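Local coordinates for aminotransferase AspB (Helicobacter pylori 26695, PDB 3EZS), which probably works as a pyridoxal 5'-phosphate-dependent aminotransferase of the class I and II family, moving amino groups between amino acids and oxo acids, at residues Arg24-Gly29 with Leu354-Pro359; Asn141-Ser146 with Tyr311-Val316; Ser197-Asn202 with Asn287-Asn292; Gln328-Ile333 with Glu369-Asn374. One frame throughout, in Å; residues are numbered along the deposited sequence.

Contact 1: Arg24-Gly29 with Leu354-Pro359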
loop_
_atom_site.group_PDB
_atom_site.type_symbol
_atom_site.label_atom_id
_atom_site.label_comp_id
_atom_site.label_asym_id
_atom_site.label_seq_id
_atom_site.Cartn_x
_atom_site.Cartn_y
_atom_site.Cartn_z
ATOM N N ARG A 24 2.066 -15.210 35.915
ATOM C CA ARG A 24 2.257 -15.188 34.454
ATOM C C ARG A 24 1.057 -15.915 33.816
ATOM O O ARG A 24 0.725 -17.019 34.241
ATOM C CB ARG A 24 3.566 -15.908 34.112
ATOM C CG ARG A 24 3.837 -16.237 32.672
ATOM C CD ARG A 24 4.072 -15.043 31.802
ATOM N NE ARG A 24 5.311 -14.331 32.104
ATOM C CZ ARG A 24 5.776 -13.315 31.373
ATOM N NH1 ARG A 24 5.138 -12.902 30.280
ATOM N NH2 ARG A 24 6.900 -12.710 31.717
ATOM N N GLY A 25 0.424 -15.304 32.816
ATOM C CA GLY A 25 -0.700 -15.895 32.101
ATOM C C GLY A 25 -0.722 -15.524 30.627
ATOM O O GLY A 25 0.076 -14.707 30.186
ATOM N N LEU A 26 -1.649 -16.120 29.869
ATOM C CA LEU A 26 -1.752 -15.900 28.413
ATOM C C LEU A 26 -2.299 -14.562 27.965
ATOM O O LEU A 26 -3.159 -13.975 28.601
ATOM C CB LEU A 26 -2.639 -16.950 27.743
ATOM C CG LEU A 26 -2.150 -18.384 27.529
ATOM C CD1 LEU A 26 -3.159 -19.069 26.642
ATOM C CD2 LEU A 26 -0.772 -18.426 26.887
ATOM N N ASP A 27 -1.818 -14.122 26.813
ATOM C CA ASP A 27 -2.270 -12.899 26.212
ATOM C C ASP A 27 -3.405 -13.245 25.283
ATOM O O ASP A 27 -3.161 -13.781 24.209
ATOM C CB ASP A 27 -1.128 -12.253 25.441
ATOM C CG ASP A 27 -1.517 -10.919 24.819
ATOM O OD1 ASP A 27 -2.722 -10.585 24.744
ATOM O OD2 ASP A 27 -0.587 -10.210 24.402
ATOM N N LEU A 28 -4.640 -12.978 25.711
ATOM C CA LEU A 28 -5.821 -13.247 24.898
ATOM C C LEU A 28 -6.418 -11.937 24.351
ATOM O O LEU A 28 -7.592 -11.897 23.957
ATOM C CB LEU A 28 -6.867 -14.039 25.696
ATOM C CG LEU A 28 -6.460 -15.422 26.236
ATOM C CD1 LEU A 28 -7.527 -15.963 27.173
ATOM C CD2 LEU A 28 -6.148 -16.434 25.143
ATOM N N GLY A 29 -5.605 -10.878 24.310
ATOM C CA GLY A 29 -6.029 -9.567 23.808
ATOM C C GLY A 29 -5.942 -9.480 22.297
ATOM O O GLY A 29 -6.956 -9.408 21.639
ATOM N N LEU A 354 -8.955 -16.498 20.795
ATOM C CA LEU A 354 -8.490 -17.874 21.004
ATOM C C LEU A 354 -7.513 -18.284 19.893
ATOM O O LEU A 354 -7.793 -19.152 19.065
ATOM C CB LEU A 354 -9.681 -18.829 21.116
ATOM C CG LEU A 354 -10.759 -18.435 22.138
ATOM C CD1 LEU A 354 -11.728 -19.575 22.270
ATOM C CD2 LEU A 354 -10.204 -18.038 23.526
ATOM N N VAL A 355 -6.339 -17.662 19.939
ATOM C CA VAL A 355 -5.327 -17.795 18.894
ATOM C C VAL A 355 -4.172 -18.735 19.255
ATOM O O VAL A 355 -3.120 -18.700 18.614
ATOM C CB VAL A 355 -4.828 -16.382 18.458
ATOM C CG1 VAL A 355 -5.995 -15.572 17.882
ATOM C CG2 VAL A 355 -4.183 -15.632 19.622
ATOM N N TYR A 356 -4.383 -19.597 20.249
ATOM C CA TYR A 356 -3.362 -20.561 20.665
ATOM C C TYR A 356 -3.828 -21.987 20.389
ATOM O O TYR A 356 -5.013 -22.226 20.183
ATOM C CB TYR A 356 -3.054 -20.422 22.150
ATOM C CG TYR A 356 -2.472 -19.096 22.502
ATOM C CD1 TYR A 356 -3.295 -18.030 22.810
ATOM C CD2 TYR A 356 -1.100 -18.896 22.535
ATOM C CE1 TYR A 356 -2.788 -16.815 23.134
ATOM C CE2 TYR A 356 -0.573 -17.664 22.846
ATOM C CZ TYR A 356 -1.430 -16.620 23.150
ATOM O OH TYR A 356 -0.946 -15.368 23.470
ATOM N N ASP A 357 -2.892 -22.931 20.392
ATOM C CA ASP A 357 -3.247 -24.333 20.238
ATOM C C ASP A 357 -4.157 -24.714 21.423
ATOM O O ASP A 357 -3.923 -24.300 22.567
ATOM C CB ASP A 357 -2.007 -25.231 20.195
ATOM C CG ASP A 357 -2.309 -26.613 19.653
ATOM O OD1 ASP A 357 -3.321 -26.796 18.915
ATOM O OD2 ASP A 357 -1.511 -27.520 19.950
ATOM N N THR A 358 -5.180 -25.518 21.138
ATOM C CA THR A 358 -6.223 -25.838 22.118
ATOM C C THR A 358 -5.767 -26.246 23.539
ATOM O O THR A 358 -6.301 -25.740 24.517
ATOM C CB THR A 358 -7.185 -26.862 21.534
ATOM O OG1 THR A 358 -7.558 -26.454 20.200
ATOM C CG2 THR A 358 -8.425 -27.001 22.437
ATOM N N PRO A 359 -4.764 -27.125 23.666
ATOM C CA PRO A 359 -4.381 -27.502 25.025
ATOM C C PRO A 359 -3.879 -26.350 25.908
ATOM O O PRO A 359 -4.017 -26.421 27.131
ATOM C CB PRO A 359 -3.267 -28.536 24.799
ATOM C CG PRO A 359 -3.450 -29.012 23.391
ATOM C CD PRO A 359 -3.942 -27.819 22.660
HETATM O O HOH W 1 0.983 -14.978 25.834
#

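Contact 2: Asn141-Ser146 with Tyr311-Val316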
loop_
_atom_site.group_PDB
_atom_site.type_symbol
_atom_site.label_atom_id
_atom_site.label_comp_id
_atom_site.label_asym_id
_atom_site.label_seq_id
_atom_site.Cartn_x
_atom_site.Cartn_y
_atom_site.Cartn_z
ATOM N N ASN A 141 -31.242 -7.841 20.723
ATOM C CA ASN A 141 -31.819 -8.427 19.521
ATOM C C ASN A 141 -30.897 -9.485 18.904
ATOM O O ASN A 141 -30.866 -9.641 17.680
ATOM C CB ASN A 141 -32.205 -7.346 18.498
ATOM C CG ASN A 141 -31.006 -6.694 17.847
ATOM O OD1 ASN A 141 -29.859 -6.848 18.304
ATOM N ND2 ASN A 141 -31.261 -5.978 16.747
ATOM N N ASP A 142 -30.175 -10.203 19.765
ATOM C CA ASP A 142 -29.239 -11.234 19.351
ATOM C C ASP A 142 -28.215 -10.679 18.368
ATOM O O ASP A 142 -28.016 -11.213 17.277
ATOM C CB ASP A 142 -29.985 -12.465 18.806
ATOM C CG ASP A 142 -30.839 -13.136 19.867
ATOM O OD1 ASP A 142 -30.535 -12.969 21.064
ATOM O OD2 ASP A 142 -31.815 -13.825 19.515
ATOM N N PHE A 143 -27.571 -9.588 18.800
ATOM C CA PHE A 143 -26.507 -8.892 18.062
ATOM C C PHE A 143 -26.789 -8.724 16.565
ATOM O O PHE A 143 -25.959 -9.046 15.717
ATOM C CB PHE A 143 -25.160 -9.595 18.318
ATOM C CG PHE A 143 -24.858 -9.794 19.790
ATOM C CD1 PHE A 143 -24.190 -8.827 20.516
ATOM C CD2 PHE A 143 -25.303 -10.927 20.456
ATOM C CE1 PHE A 143 -23.950 -8.990 21.874
ATOM C CE2 PHE A 143 -25.065 -11.097 21.815
ATOM C CZ PHE A 143 -24.386 -10.123 22.525
ATOM N N THR A 144 -27.967 -8.180 16.258
ATOM C CA THR A 144 -28.390 -7.973 14.886
ATOM C C THR A 144 -28.346 -6.479 14.490
ATOM O O THR A 144 -28.981 -5.639 15.128
ATOM C CB THR A 144 -29.793 -8.494 14.689
ATOM O OG1 THR A 144 -29.865 -9.833 15.185
ATOM C CG2 THR A 144 -30.202 -8.448 13.199
ATOM N N PRO A 145 -27.614 -6.154 13.417
ATOM C CA PRO A 145 -27.582 -4.774 12.999
ATOM C C PRO A 145 -28.804 -4.411 12.163
ATOM O O PRO A 145 -29.292 -5.253 11.396
ATOM C CB PRO A 145 -26.339 -4.709 12.117
ATOM C CG PRO A 145 -26.276 -6.037 11.487
ATOM C CD PRO A 145 -26.826 -7.019 12.514
ATOM N N SER A 146 -29.296 -3.180 12.316
ATOM C CA SER A 146 -30.370 -2.690 11.445
ATOM C C SER A 146 -30.325 -1.174 11.269
ATOM O O SER A 146 -29.625 -0.472 11.976
ATOM C CB SER A 146 -31.747 -3.121 11.936
ATOM O OG SER A 146 -32.063 -2.529 13.169
ATOM N N TYR A 311 -13.197 -15.583 18.348
ATOM C CA TYR A 311 -13.428 -14.745 19.519
ATOM C C TYR A 311 -14.489 -15.287 20.477
ATOM O O TYR A 311 -15.326 -16.121 20.100
ATOM C CB TYR A 311 -13.847 -13.323 19.119
ATOM C CG TYR A 311 -12.855 -12.634 18.220
ATOM C CD1 TYR A 311 -11.607 -12.257 18.696
ATOM C CD2 TYR A 311 -13.154 -12.385 16.886
ATOM C CE1 TYR A 311 -10.679 -11.648 17.858
ATOM C CE2 TYR A 311 -12.234 -11.775 16.048
ATOM C CZ TYR A 311 -10.992 -11.425 16.540
ATOM O OH TYR A 311 -10.067 -10.823 15.707
ATOM N N VAL A 312 -14.402 -14.812 21.720
ATOM C CA VAL A 312 -15.421 -15.006 22.741
ATOM C C VAL A 312 -15.743 -13.588 23.213
ATOM O O VAL A 312 -14.834 -12.860 23.616
ATOM C CB VAL A 312 -14.943 -15.834 23.930
ATOM C CG1 VAL A 312 -16.057 -15.945 24.986
ATOM C CG2 VAL A 312 -14.463 -17.229 23.462
ATOM N N TYR A 313 -17.014 -13.189 23.101
ATOM C CA TYR A 313 -17.506 -11.872 23.535
ATOM C C TYR A 313 -18.115 -12.162 24.908
ATOM O O TYR A 313 -19.295 -12.502 25.016
ATOM C CB TYR A 313 -18.527 -11.350 22.504
ATOM C CG TYR A 313 -18.870 -9.884 22.599
ATOM C CD1 TYR A 313 -17.901 -8.898 22.381
ATOM C CD2 TYR A 313 -20.165 -9.473 22.854
ATOM C CE1 TYR A 313 -18.222 -7.543 22.456
ATOM C CE2 TYR A 313 -20.494 -8.118 22.923
ATOM C CZ TYR A 313 -19.525 -7.161 22.724
ATOM O OH TYR A 313 -19.884 -5.820 22.799
ATOM N N LEU A 314 -17.277 -12.065 25.942
ATOM C CA LEU A 314 -17.615 -12.517 27.299
ATOM C C LEU A 314 -18.317 -11.490 28.203
ATOM O O LEU A 314 -17.725 -10.463 28.523
ATOM C CB LEU A 314 -16.333 -13.005 27.982
ATOM C CG LEU A 314 -16.429 -13.856 29.254
ATOM C CD1 LEU A 314 -16.993 -15.242 28.945
ATOM C CD2 LEU A 314 -15.037 -13.965 29.895
ATOM N N PRO A 315 -19.575 -11.774 28.616
ATOM C CA PRO A 315 -20.289 -10.865 29.512
ATOM C C PRO A 315 -19.651 -10.851 30.870
ATOM O O PRO A 315 -19.416 -11.904 31.434
ATOM C CB PRO A 315 -21.699 -11.474 29.630
ATOM C CG PRO A 315 -21.803 -12.499 28.567
ATOM C CD PRO A 315 -20.401 -12.944 28.252
ATOM N N VAL A 316 -19.349 -9.659 31.364
ATOM C CA VAL A 316 -18.753 -9.448 32.696
ATOM C C VAL A 316 -19.481 -8.229 33.255
ATOM O O VAL A 316 -20.245 -7.579 32.535
ATOM C CB VAL A 316 -17.221 -9.238 32.610
ATOM C CG1 VAL A 316 -16.552 -10.508 32.118
ATOM C CG2 VAL A 316 -16.881 -8.077 31.680
#

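Contact 3: Ser197-Asn202 with Asn287-Asn292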
loop_
_atom_site.group_PDB
_atom_site.type_symbol
_atom_site.label_atom_id
_atom_site.label_comp_id
_atom_site.label_asym_id
_atom_site.label_seq_id
_atom_site.Cartn_x
_atom_site.Cartn_y
_atom_site.Cartn_z
ATOM N N SER A 197 -14.382 -15.734 7.141
ATOM C CA SER A 197 -15.209 -16.753 6.502
ATOM C C SER A 197 -14.606 -18.160 6.539
ATOM O O SER A 197 -15.325 -19.126 6.359
ATOM C CB SER A 197 -15.577 -16.324 5.075
ATOM O OG SER A 197 -14.412 -16.097 4.309
ATOM N N GLU A 198 -13.301 -18.277 6.792
ATOM C CA GLU A 198 -12.650 -19.578 6.891
ATOM C C GLU A 198 -12.389 -19.995 8.336
ATOM O O GLU A 198 -11.773 -21.033 8.572
ATOM C CB GLU A 198 -11.328 -19.567 6.106
ATOM C CG GLU A 198 -11.478 -19.586 4.592
ATOM C CD GLU A 198 -11.750 -20.982 4.074
ATOM O OE1 GLU A 198 -12.852 -21.497 4.320
ATOM O OE2 GLU A 198 -10.848 -21.575 3.434
ATOM N N ILE A 199 -12.849 -19.185 9.293
ATOM C CA ILE A 199 -12.676 -19.457 10.710
ATOM C C ILE A 199 -14.059 -19.814 11.207
ATOM O O ILE A 199 -14.868 -18.949 11.482
ATOM C CB ILE A 199 -12.084 -18.235 11.488
ATOM C CG1 ILE A 199 -10.853 -17.652 10.765
ATOM C CG2 ILE A 199 -11.741 -18.628 12.935
ATOM C CD1 ILE A 199 -9.786 -18.712 10.397
ATOM N N TYR A 200 -14.348 -21.104 11.278
ATOM C CA TYR A 200 -15.657 -21.565 11.690
ATOM C C TYR A 200 -15.534 -22.970 12.266
ATOM O O TYR A 200 -14.582 -23.701 11.983
ATOM C CB TYR A 200 -16.661 -21.503 10.529
ATOM C CG TYR A 200 -16.311 -22.381 9.354
ATOM C CD1 TYR A 200 -16.754 -23.692 9.276
ATOM C CD2 TYR A 200 -15.529 -21.895 8.319
ATOM C CE1 TYR A 200 -16.422 -24.499 8.177
ATOM C CE2 TYR A 200 -15.189 -22.685 7.228
ATOM C CZ TYR A 200 -15.635 -23.972 7.164
ATOM O OH TYR A 200 -15.282 -24.723 6.083
ATOM N N GLU A 201 -16.529 -23.343 13.060
ATOM C CA GLU A 201 -16.490 -24.570 13.833
ATOM C C GLU A 201 -17.194 -25.747 13.194
ATOM O O GLU A 201 -16.663 -26.848 13.192
ATOM C CB GLU A 201 -17.124 -24.275 15.197
ATOM C CG GLU A 201 -17.116 -25.410 16.189
ATOM C CD GLU A 201 -17.974 -25.106 17.393
ATOM O OE1 GLU A 201 -18.127 -23.917 17.739
ATOM O OE2 GLU A 201 -18.491 -26.060 17.993
ATOM N N ASN A 202 -18.410 -25.524 12.703
ATOM C CA ASN A 202 -19.211 -26.596 12.114
ATOM C C ASN A 202 -19.531 -26.276 10.645
ATOM O O ASN A 202 -18.767 -26.603 9.738
ATOM C CB ASN A 202 -20.525 -26.792 12.926
ATOM C CG ASN A 202 -20.289 -27.052 14.406
ATOM O OD1 ASN A 202 -19.359 -27.756 14.789
ATOM N ND2 ASN A 202 -21.164 -26.498 15.250
ATOM N N ASN A 287 -9.485 -26.380 12.218
ATOM C CA ASN A 287 -9.798 -27.369 13.214
ATOM C C ASN A 287 -9.354 -26.947 14.618
ATOM O O ASN A 287 -10.047 -27.225 15.570
ATOM C CB ASN A 287 -9.172 -28.702 12.866
ATOM C CG ASN A 287 -9.657 -29.778 13.765
ATOM O OD1 ASN A 287 -8.907 -30.274 14.598
ATOM N ND2 ASN A 287 -10.953 -30.083 13.679
ATOM N N ILE A 288 -8.216 -26.265 14.723
ATOM C CA ILE A 288 -7.729 -25.779 16.011
ATOM C C ILE A 288 -8.686 -24.710 16.535
ATOM O O ILE A 288 -9.090 -24.751 17.691
ATOM C CB ILE A 288 -6.302 -25.190 15.935
ATOM C CG1 ILE A 288 -5.269 -26.260 15.576
ATOM C CG2 ILE A 288 -5.885 -24.585 17.279
ATOM C CD1 ILE A 288 -3.885 -25.646 15.270
ATOM N N TYR A 289 -9.062 -23.766 15.680
ATOM C CA TYR A 289 -10.007 -22.733 16.096
ATOM C C TYR A 289 -11.390 -23.324 16.390
ATOM O O TYR A 289 -12.088 -22.824 17.262
ATOM C CB TYR A 289 -10.128 -21.616 15.063
ATOM C CG TYR A 289 -8.830 -20.893 14.753
ATOM C CD1 TYR A 289 -8.074 -20.316 15.758
ATOM C CD2 TYR A 289 -8.386 -20.762 13.440
ATOM C CE1 TYR A 289 -6.877 -19.644 15.471
ATOM C CE2 TYR A 289 -7.205 -20.097 13.139
ATOM C CZ TYR A 289 -6.458 -19.542 14.155
ATOM O OH TYR A 289 -5.305 -18.883 13.841
ATOM N N ALA A 290 -11.771 -24.381 15.667
ATOM C CA ALA A 290 -13.036 -25.079 15.898
ATOM C C ALA A 290 -13.043 -25.634 17.301
ATOM O O ALA A 290 -14.004 -25.421 18.042
ATOM C CB ALA A 290 -13.223 -26.215 14.901
ATOM N N ASN A 291 -11.965 -26.334 17.655
ATOM C CA ASN A 291 -11.804 -26.911 19.000
ATOM C C ASN A 291 -11.652 -25.887 20.113
ATOM O O ASN A 291 -12.036 -26.166 21.257
ATOM C CB ASN A 291 -10.651 -27.909 19.031
ATOM C CG ASN A 291 -10.950 -29.177 18.232
ATOM O OD1 ASN A 291 -12.103 -29.601 18.140
ATOM N ND2 ASN A 291 -9.908 -29.809 17.696
ATOM N N ASN A 292 -11.098 -24.714 19.800
ATOM C CA ASN A 292 -11.001 -23.631 20.795
ATOM C C ASN A 292 -12.394 -23.141 21.187
ATOM O O ASN A 292 -12.692 -23.027 22.376
ATOM C CB ASN A 292 -10.136 -22.460 20.290
ATOM C CG ASN A 292 -8.679 -22.837 20.120
ATOM O OD1 ASN A 292 -8.263 -23.914 20.543
ATOM N ND2 ASN A 292 -7.888 -21.947 19.517
#

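Contact 4: Gln328-Ile333 with Glu369-Asn374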
loop_
_atom_site.group_PDB
_atom_site.type_symbol
_atom_site.label_atom_id
_atom_site.label_comp_id
_atom_site.label_asym_id
_atom_site.label_seq_id
_atom_site.Cartn_x
_atom_site.Cartn_y
_atom_site.Cartn_z
ATOM N N GLN A 328 -3.982 -8.362 37.061
ATOM C CA GLN A 328 -3.364 -8.193 38.365
ATOM C C GLN A 328 -3.133 -9.522 39.070
ATOM O O GLN A 328 -2.045 -9.792 39.552
ATOM C CB GLN A 328 -4.305 -7.323 39.207
ATOM C CG GLN A 328 -4.030 -7.179 40.685
ATOM C CD GLN A 328 -2.790 -6.401 40.983
ATOM O OE1 GLN A 328 -2.873 -5.274 41.475
ATOM N NE2 GLN A 328 -1.623 -6.974 40.669
ATOM N N ASN A 329 -4.172 -10.341 39.122
ATOM C CA ASN A 329 -4.141 -11.610 39.820
ATOM C C ASN A 329 -3.630 -12.837 39.056
ATOM O O ASN A 329 -3.024 -13.727 39.659
ATOM C CB ASN A 329 -5.546 -11.935 40.311
ATOM C CG ASN A 329 -6.042 -10.962 41.359
ATOM O OD1 ASN A 329 -5.370 -10.697 42.340
ATOM N ND2 ASN A 329 -7.247 -10.472 41.173
ATOM N N GLU A 330 -3.905 -12.901 37.756
ATOM C CA GLU A 330 -3.539 -14.065 36.964
ATOM C C GLU A 330 -2.564 -13.835 35.830
ATOM O O GLU A 330 -2.083 -14.805 35.246
ATOM C CB GLU A 330 -4.812 -14.686 36.374
ATOM C CG GLU A 330 -5.880 -15.023 37.397
ATOM C CD GLU A 330 -5.410 -16.028 38.433
ATOM O OE1 GLU A 330 -4.497 -16.823 38.142
ATOM O OE2 GLU A 330 -5.959 -16.014 39.551
ATOM N N GLY A 331 -2.264 -12.576 35.526
ATOM C CA GLY A 331 -1.415 -12.226 34.390
ATOM C C GLY A 331 -2.077 -12.447 33.041
ATOM O O GLY A 331 -1.420 -12.311 32.004
ATOM N N ILE A 332 -3.375 -12.773 33.035
ATOM C CA ILE A 332 -4.080 -13.045 31.792
ATOM C C ILE A 332 -4.588 -11.738 31.217
ATOM O O ILE A 332 -5.311 -11.002 31.892
ATOM C CB ILE A 332 -5.249 -14.036 31.999
ATOM C CG1 ILE A 332 -4.725 -15.409 32.445
ATOM C CG2 ILE A 332 -6.083 -14.155 30.724
ATOM C CD1 ILE A 332 -5.785 -16.327 33.020
ATOM N N ILE A 333 -4.233 -11.462 29.966
ATOM C CA ILE A 333 -4.631 -10.226 29.288
ATOM C C ILE A 333 -5.887 -10.454 28.455
ATOM O O ILE A 333 -5.936 -11.376 27.637
ATOM C CB ILE A 333 -3.510 -9.718 28.328
ATOM C CG1 ILE A 333 -2.239 -9.362 29.113
ATOM C CG2 ILE A 333 -4.000 -8.532 27.479
ATOM C CD1 ILE A 333 -0.959 -9.192 28.239
ATOM N N GLU A 369 -13.276 -18.196 33.974
ATOM C CA GLU A 369 -14.630 -18.535 34.408
ATOM C C GLU A 369 -14.789 -18.426 35.922
ATOM O O GLU A 369 -15.814 -17.922 36.379
ATOM C CB GLU A 369 -15.059 -19.918 33.882
ATOM C CG GLU A 369 -16.496 -20.389 34.292
ATOM C CD GLU A 369 -17.642 -19.553 33.692
ATOM O OE1 GLU A 369 -17.393 -18.542 33.016
ATOM O OE2 GLU A 369 -18.821 -19.921 33.885
ATOM N N THR A 370 -13.784 -18.855 36.697
ATOM C CA THR A 370 -13.854 -18.729 38.160
ATOM C C THR A 370 -14.013 -17.261 38.602
ATOM O O THR A 370 -14.665 -16.995 39.590
ATOM C CB THR A 370 -12.627 -19.340 38.901
ATOM O OG1 THR A 370 -11.443 -18.614 38.554
ATOM C CG2 THR A 370 -12.431 -20.845 38.578
ATOM N N TYR A 371 -13.426 -16.309 37.878
ATOM C CA TYR A 371 -13.574 -14.879 38.247
ATOM C C TYR A 371 -14.930 -14.293 37.866
ATOM O O TYR A 371 -15.387 -13.307 38.448
ATOM C CB TYR A 371 -12.465 -14.024 37.616
ATOM C CG TYR A 371 -11.162 -14.112 38.368
ATOM C CD1 TYR A 371 -10.298 -15.167 38.169
ATOM C CD2 TYR A 371 -10.811 -13.139 39.300
ATOM C CE1 TYR A 371 -9.096 -15.258 38.878
ATOM C CE2 TYR A 371 -9.624 -13.213 40.006
ATOM C CZ TYR A 371 -8.773 -14.276 39.792
ATOM O OH TYR A 371 -7.603 -14.351 40.488
ATOM N N ARG A 372 -15.571 -14.928 36.904
ATOM C CA ARG A 372 -16.816 -14.458 36.347
ATOM C C ARG A 372 -18.009 -15.070 37.043
ATOM O O ARG A 372 -18.979 -14.379 37.338
ATOM C CB ARG A 372 -16.823 -14.850 34.869
ATOM C CG ARG A 372 -17.737 -14.059 34.000
ATOM C CD ARG A 372 -17.574 -14.479 32.556
ATOM N NE ARG A 372 -18.157 -15.790 32.356
ATOM C CZ ARG A 372 -19.393 -16.020 31.924
ATOM N NH1 ARG A 372 -20.200 -15.025 31.571
ATOM N NH2 ARG A 372 -19.813 -17.275 31.809
ATOM N N GLU A 373 -17.932 -16.367 37.330
ATOM C CA GLU A 373 -19.068 -17.092 37.911
ATOM C C GLU A 373 -19.499 -16.561 39.276
ATOM O O GLU A 373 -18.692 -15.974 40.013
ATOM C CB GLU A 373 -18.774 -18.598 37.984
ATOM C CG GLU A 373 -17.727 -19.012 39.033
ATOM C CD GLU A 373 -17.253 -20.447 38.847
ATOM O OE1 GLU A 373 -17.775 -21.141 37.950
ATOM O OE2 GLU A 373 -16.345 -20.880 39.585
ATOM N N ASN A 374 -20.779 -16.783 39.587
ATOM C CA ASN A 374 -21.392 -16.366 40.850
ATOM C C ASN A 374 -20.815 -17.094 42.080
ATOM O O ASN A 374 -20.785 -18.325 42.136
ATOM C CB ASN A 374 -22.915 -16.577 40.781
#

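Contact 1: Arg24-Gly29 with Leu354-Pro359
With CG anti to its own carbonyl carbon (chi1 -63°), Tyr356 extends its ring from the 354-359 turn across to the side chains of Leu26 and Leu28 and the backbone of Asp27. Leu26 and Leu28 hold the same kind of first torsion, and their methyl ends both come to rest against this ring. Leu26 CD1 lies over one face, 4.2 Å from the centroid of the Tyr356 ring, a CH-pi contact offset toward the rim. Leu28 CD2 arrives obliquely, 3.9 Å from Tyr356 CE1. Near the ring plane, the phenol ends in a hydrogen bond from Tyr356 OH to Asp27 O (2.8 Å), the donor tilted 19° from the carbonyl plane. A water bridges the same hydroxyl to Asp27 N, donating to Tyr356 OH and accepting from the amide. The hydroxyl thus ties directly or through water to both backbone polar groups of one residue, which would restrain the position of the phenol end. The Asp27 carboxylate turns back instead: OD1 accepts from Gly29 N at 2.9 Å, an Asx turn that shapes the chain just beyond the tyrosine's anchor. Backbone bonds join Leu26 and Leu28 to Ile333, and Leu28 also to Ala353 at the end of strand 349-353. Helix 358-372 packs on both leucines through Pro364 and Ile368, while Asn292 of helix 280-299 holds the carbonyls of Leu354 and Tyr356.

Contact 2: Asn141-Ser146 with Tyr311-Val316
Phe143 and Tyr313 make the whole of this contact, ring against ring. Phe143 CE1 comes to 3.7 Å from Tyr313 CE2 and lies almost as near to Tyr313 CD2, so one corner of the phenylalanine meets one flank of the tyrosine. The ring planes are almost perpendicular (89°), but the approach is oblique and the centroids stand 5.8 Å apart. Tyr313 leaves strand 311-315 with CG anti to the backbone N (chi1 -165°), which carries its ring toward the 141-146 loop. The pair thus joins the loop after strand 131-136 to the edge strand of the small antiparallel sheet. On the loop side, Asn141 braces the turn that presents Phe143. Its OD1 accepts from Thr144 N at 3.1 Å, an Asx motif in which the donor stands above the carbonyl plane, and its ND2 returns a bond of 2.8 Å to Thr144 O. Thr144 OG1 in turn donates to Asn141 O at 2.7 Å, so three bonds link Asn141 with Thr144 around Phe143. Farther out, Arg169 bonds Asp142 O and Thr144 OG1, Tyr349 stacks on the Tyr313 ring and also touches Phe143, and Tyr306 packs on Phe143. Between the two segments, buried ring carbons meet by van der Waals contact, with no hydrogen bond across to fix their relative orientation.

Contact 3: Ser197-Asn202 with Asn287-Asn292
Apolar packing joins Ile199 to Tyr289 of helix 280-299. Both branches of the isoleucine take part: CD1 lies 3.9 Å from Tyr289 CD2, and CG2, anti to the backbone N of Ile199, reaches Tyr289 CB at 4.0 Å. The two methyls therefore follow the side chain from its root onto the ring, approaching the ring obliquely. Closer backbone packing comes one residue along the helix, where the small Ala290 lets the chain at Glu201 approach to 4.1 Å between the CA atoms of the two residues. Ala290 CB rests 3.8 Å from Glu201 CA, and Glu201 CG passes Ala290 O at 3.6 Å. Charge enters at the far end of Glu201. Its extended chain, with CG anti to the backbone N (chi1 -177°), carries the carboxylate past Ala290 to Lys294 and Arg297, which form salt bridges with OE2 and OE1 respectively. These two cations probably stabilise the ionised carboxylate. Tyr200 O accepts from Arg286 NH1, a further polar tie to the same helix. Backbone bonds from Ile199 to Ser309 and from Glu201 to Pro307 hold the loop beside the chain leading into strand 311-315. The result is a loop-on-helix interface within the class I and II aminotransferase fold, joining the connection after central-sheet strand 189-193 to long helix 280-299.

Contact 4: Gln328-Ile333 with Glu369-Asn374
Helix 319-330 finishes at Glu330, Gly331 turning out of it with positive phi (71°), while the last turn of helix 358-372 faces it with about 10.1 Å between Asn329 CA and Tyr371 CA. Tyr371 spans this gap. Its OH donates to Glu330 OE2 at 2.5 Å, a short bond that uses the anti lone pair of the carboxylate oxygen and lies near the plane of the ring. Chi1 of Glu330 (-54°) brings its CG to 3.5 Å from Tyr371 CE1, and the bend at chi2 turns the carboxylate to the hydroxyl. Asn329 also approaches the phenol end: its CB lies 3.2 Å from Tyr371 OH, and its amide, 19° from coplanar with the ring, leans toward CE2. The contact thus ties together the C-terminal ends of two helices at the surface of the part of the fold that carries the three-stranded antiparallel sheet. Phe322 and Thr325 of helix 319-330 also touch Tyr371, and Lys23 forms a long, weak ion pair with Glu330 OE1. One turn of helix 358-372 is clasped by a salt bridge: Arg372 grips Glu369 OE1 side-on with NE (2.9 Å) and NH2 (3.0 Å), the oxygen lying close to the guanidinium plane. Glu369 OE2 accepts from Lys301 N, and Arg372 NH1 reaches Pro315 O.

From the N terminus, the loop at 24-29 opens contact 1, which closes at 354-359 after most of the chain has intervened. Inside that span contact 2 runs from 141-146 to 311-316 and itself encloses contact 3, from 197-202 to 287-292. Contact 4 opens at 328-333, after contact 2 has closed, and ends at 369-374; it crosses contact 1. The two crossing contacts meet at Ile333 and share helix 358-372. Asn292 of contact 3 bonds Thr358 of contact 1, and Val312 of contact 2 packs on Leu354. Together they join the N-terminal loop, loops after the central-sheet strands and the small antiparallel sheet with its helices.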